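Local coordinates for alginate lyase, family PL7 (Zobellia galactanivorans, PDB 4BE3), which cleaves alginate, the brown-algal uronic acid polymer, as an exolytic lyase of polysaccharide lyase family 7, at residues 187-192 and 256-261. Sequence-based numbering, arbitrary orientation.
Sequences FSYEIN and FKLGAY. With SRT (S,R meso-tartaric acid), chain C.
The buried core between the two sheets of the PL7 beta-sandwich is bridged here by Ile191 and Phe256. Methyl CG2 of Ile191 meets the ring of Phe256 at its edge, in the ring plane, 3.8 Å from CE1. CG2 stands anti to the backbone N (CG1 at chi1 -58°), which carries this methyl across to the ring. The carbonyl O of Ile191 also approaches Phe256 CZ, at 3.7 Å and obliquely to the ring. The backbone of Ile191 is hydrogen-bonded to Leu82 in its own sheet. Ile110 touches both side chains.

Two residues earlier on the same strand, Tyr189 reaches over with its hydroxyl. The OH of Tyr189 lies 3.6 Å from Leu258 CD1, and the two side chains meet at a slant. This OH donates a hydrogen bond to Val107 O, which satisfies its polar end inside the core. This is the jelly-roll of the concanavalin-like clan: strands 187-192 and 256-258 face each other from different sheets. The axes of these short segments run antiparallel, at 168°, with a closest approach of 10.7 Å.

Lys257 points the other way, into the pocket that holds meso-tartaric acid. With a bend at chi3 (77°), the Lys257 chain brings NZ to the ligand, where it donates hydrogen bonds to O11 of the meso-tartaric acid at 3.0 Å and to O3 at 3.1 Å. NZ also forms a salt bridge with Glu67. Thr60 and Tyr255 also hydrogen-bond to the ligand. A methionine in place of Lys257 would probably leave O11 and O3 without this donor and Glu67 without this positive mate.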
ATOM      1  N   PHE A 187      22.780 -13.663   8.121  1.00 20.95           N
ATOM      2  CA  PHE A 187      22.597 -12.281   8.580  1.00 20.48           C
ATOM      3  C   PHE A 187      21.148 -11.860   8.212  1.00 20.94           C
ATOM      4  O   PHE A 187      20.472 -12.592   7.446  1.00 21.71           O
ATOM      5  CB  PHE A 187      23.648 -11.302   7.927  1.00 18.71           C
ATOM      6  CG  PHE A 187      23.616 -11.251   6.418  1.00 19.49           C
ATOM      7  CD1 PHE A 187      24.290 -12.236   5.703  1.00 19.66           C
ATOM      8  CD2 PHE A 187      22.916 -10.221   5.777  1.00 18.89           C
ATOM      9  CE1 PHE A 187      24.325 -12.166   4.278  1.00 22.12           C
ATOM     10  CE2 PHE A 187      22.951 -10.129   4.343  1.00 19.61           C
ATOM     11  CZ  PHE A 187      23.676 -11.090   3.607  1.00 19.52           C
ATOM     12  N   SER A 188      20.719 -10.769   8.842  1.00 19.80           N
ATOM     13  CA  SER A 188      19.359 -10.246   8.632  1.00 21.86           C
ATOM     14  C   SER A 188      19.451  -8.823   8.122  1.00 19.87           C
ATOM     15  O   SER A 188      20.344  -8.100   8.532  1.00 21.34           O
ATOM     16  CB  SER A 188      18.675 -10.246  10.030  1.00 21.95           C
ATOM     17  OG  SER A 188      18.560 -11.676  10.349  1.00 26.66           O
ATOM     18  N   TYR A 189      18.437  -8.356   7.370  1.00 18.32           N
ATOM     19  CA  TYR A 189      18.277  -6.984   7.069  1.00 16.82           C
ATOM     20  C   TYR A 189      16.779  -6.658   7.283  1.00 19.41           C
ATOM     21  O   TYR A 189      15.875  -7.555   7.209  1.00 20.16           O
ATOM     22  CB  TYR A 189      18.759  -6.619   5.649  1.00 18.62           C
ATOM     23  CG  TYR A 189      18.046  -7.267   4.535  1.00 18.23           C
ATOM     24  CD1 TYR A 189      16.739  -6.752   4.137  1.00 18.89           C
ATOM     25  CD2 TYR A 189      18.669  -8.186   3.717  1.00 17.62           C
ATOM     26  CE1 TYR A 189      16.043  -7.281   3.006  1.00 18.96           C
ATOM     27  CE2 TYR A 189      17.982  -8.758   2.554  1.00 16.82           C
ATOM     28  CZ  TYR A 189      16.651  -8.273   2.245  1.00 16.88           C
ATOM     29  OH  TYR A 189      16.087  -8.812   1.095  1.00 17.54           O
ATOM     30  N   GLU A 190      16.575  -5.410   7.556  1.00 18.00           N
ATOM     31  CA  GLU A 190      15.214  -4.841   7.489  1.00 19.98           C
ATOM     32  C   GLU A 190      15.263  -3.567   6.756  1.00 18.49           C
ATOM     33  O   GLU A 190      16.128  -2.686   7.071  1.00 20.46           O
ATOM     34  CB  GLU A 190      14.762  -4.560   8.953  1.00 20.98           C
ATOM     35  CG  GLU A 190      13.319  -3.919   9.005  1.00 21.69           C
ATOM     36  CD  GLU A 190      12.889  -3.672  10.447  1.00 26.67           C
ATOM     37  OE1 GLU A 190      12.525  -4.589  11.167  1.00 26.61           O
ATOM     38  OE2 GLU A 190      13.090  -2.509  10.923  1.00 29.75           O
ATOM     39  N   ILE A 191      14.346  -3.392   5.782  1.00 17.75           N
ATOM     40  CA  ILE A 191      14.223  -2.116   5.111  1.00 15.98           C
ATOM     41  C   ILE A 191      12.795  -1.601   5.570  1.00 20.52           C
ATOM     42  O   ILE A 191      11.808  -2.222   5.182  1.00 20.41           O
ATOM     43  CB  ILE A 191      14.142  -2.264   3.626  1.00 15.63           C
ATOM     44  CG1 ILE A 191      15.463  -3.038   3.146  1.00 18.09           C
ATOM     45  CG2 ILE A 191      13.979  -0.819   2.917  1.00 17.69           C
ATOM     46  CD1 ILE A 191      15.353  -3.419   1.628  1.00 19.48           C
ATOM     47  N   ASN A 192      12.815  -0.552   6.382  1.00 19.81           N
ATOM     48  CA  ASN A 192      11.528   0.008   6.943  1.00 19.38           C
ATOM     49  C   ASN A 192      11.312   1.389   6.421  1.00 19.96           C
ATOM     50  O   ASN A 192      12.030   2.359   6.820  1.00 20.39           O
ATOM     51  CB  ASN A 192      11.731  -0.024   8.476  1.00 20.10           C
ATOM     52  CG  ASN A 192      10.560   0.693   9.184  1.00 24.56           C
ATOM     53  OD1 ASN A 192       9.477   0.749   8.580  1.00 22.74           O
ATOM     54  ND2 ASN A 192      10.780   1.293  10.351  1.00 22.90           N
ATOM     55  N   PHE A 256       9.130  -3.813  -3.229  1.00 19.03           N
ATOM     56  CA  PHE A 256      10.323  -4.595  -2.780  1.00 19.94           C
ATOM     57  C   PHE A 256      10.651  -5.692  -3.690  1.00 21.19           C
ATOM     58  O   PHE A 256       9.784  -6.249  -4.412  1.00 21.52           O
ATOM     59  CB  PHE A 256      10.086  -5.256  -1.397  1.00 18.78           C
ATOM     60  CG  PHE A 256      10.046  -4.244  -0.270  1.00 18.48           C
ATOM     61  CD1 PHE A 256      11.173  -3.546   0.014  1.00 17.75           C
ATOM     62  CD2 PHE A 256       8.882  -4.013   0.530  1.00 18.54           C
ATOM     63  CE1 PHE A 256      11.244  -2.630   1.099  1.00 18.56           C
ATOM     64  CE2 PHE A 256       8.917  -3.160   1.687  1.00 18.91           C
ATOM     65  CZ  PHE A 256      10.099  -2.391   1.917  1.00 20.10           C
ATOM     66  N   LYS A 257      11.947  -6.118  -3.702  1.00 19.16           N
ATOM     67  CA  LYS A 257      12.359  -7.363  -4.358  1.00 18.65           C
ATOM     68  C   LYS A 257      13.348  -8.095  -3.458  1.00 18.53           C
ATOM     69  O   LYS A 257      14.021  -7.461  -2.615  1.00 19.05           O
ATOM     70  CB  LYS A 257      13.124  -7.042  -5.686  1.00 20.87           C
ATOM     71  CG  LYS A 257      12.244  -6.158  -6.615  1.00 22.96           C
ATOM     72  CD  LYS A 257      12.810  -6.173  -8.085  1.00 24.84           C
ATOM     73  CE  LYS A 257      12.335  -7.552  -8.602  1.00 30.42           C
ATOM     74  NZ  LYS A 257      13.058  -8.024  -9.812  1.00 30.70           N
ATOM     75  N   LEU A 258      13.407  -9.388  -3.620  1.00 18.96           N
ATOM     76  CA  LEU A 258      14.221 -10.207  -2.683  1.00 20.09           C
ATOM     77  C   LEU A 258      14.595 -11.421  -3.455  1.00 21.85           C
ATOM     78  O   LEU A 258      13.698 -12.084  -4.131  1.00 23.24           O
ATOM     79  CB  LEU A 258      13.295 -10.586  -1.503  1.00 22.21           C
ATOM     80  CG  LEU A 258      13.948 -11.517  -0.468  1.00 22.02           C
ATOM     81  CD1 LEU A 258      13.339 -11.170   0.965  1.00 21.38           C
ATOM     82  CD2 LEU A 258      13.694 -13.003  -0.713  1.00 20.57           C
ATOM     83  N   GLY A 259      15.860 -11.918  -3.260  1.00 20.50           N
ATOM     84  CA  GLY A 259      16.259 -13.212  -3.854  1.00 18.66           C
ATOM     85  C   GLY A 259      17.768 -13.137  -4.224  1.00 20.06           C
ATOM     86  O   GLY A 259      18.561 -12.684  -3.357  1.00 19.82           O
ATOM     87  N   ALA A 260      18.108 -13.593  -5.451  1.00 22.45           N
ATOM     88  CA  ALA A 260      19.501 -13.552  -5.929  1.00 22.23           C
ATOM     89  C   ALA A 260      19.525 -12.820  -7.263  1.00 22.70           C
ATOM     90  O   ALA A 260      19.226 -13.409  -8.303  1.00 21.88           O
ATOM     91  CB  ALA A 260      20.024 -14.966  -6.062  1.00 20.62           C
ATOM     92  N   TYR A 261      19.937 -11.548  -7.239  1.00 18.94           N
ATOM     93  CA  TYR A 261      20.011 -10.760  -8.488  1.00 19.63           C
ATOM     94  C   TYR A 261      21.521 -10.681  -8.702  1.00 19.64           C
ATOM     95  O   TYR A 261      22.228  -9.922  -7.983  1.00 18.47           O
ATOM     96  CB  TYR A 261      19.412  -9.382  -8.142  1.00 19.53           C
ATOM     97  CG  TYR A 261      19.515  -8.346  -9.273  1.00 18.38           C
ATOM     98  CD1 TYR A 261      19.721  -8.727 -10.616  1.00 20.09           C
ATOM     99  CD2 TYR A 261      19.319  -6.974  -8.933  1.00 20.24           C
ATOM    100  CE1 TYR A 261      19.700  -7.715 -11.621  1.00 22.62           C
ATOM    101  CE2 TYR A 261      19.316  -6.010  -9.934  1.00 20.78           C
ATOM    102  CZ  TYR A 261      19.497  -6.384 -11.215  1.00 22.48           C
ATOM    103  OH  TYR A 261      19.481  -5.380 -12.173  1.00 27.28           O
TER
HETATM  104  O1  SRT C 400      13.694  -4.651 -13.193  0.60 26.28           O
HETATM  105  O11 SRT C 400      13.485  -5.291 -10.988  0.60 25.45           O
HETATM  106  C1  SRT C 400      13.196  -5.252 -12.200  0.60 26.27           C
HETATM  107  C2  SRT C 400      12.104  -6.256 -12.334  0.60 32.90           C
HETATM  108  O2  SRT C 400      10.990  -6.191 -11.415  0.60 26.15           O
HETATM  109  C3  SRT C 400      12.135  -7.166 -13.535  0.60 28.52           C
HETATM  110  O3  SRT C 400      12.960  -8.026 -12.868  0.60 24.81           O
HETATM  111  C4  SRT C 400      10.883  -7.727 -14.040  0.60 31.08           C
HETATM  112  O4  SRT C 400      10.579  -8.900 -13.852  0.60 31.20           O
HETATM  113  O41 SRT C 400      10.037  -6.984 -14.535  0.60 30.58           O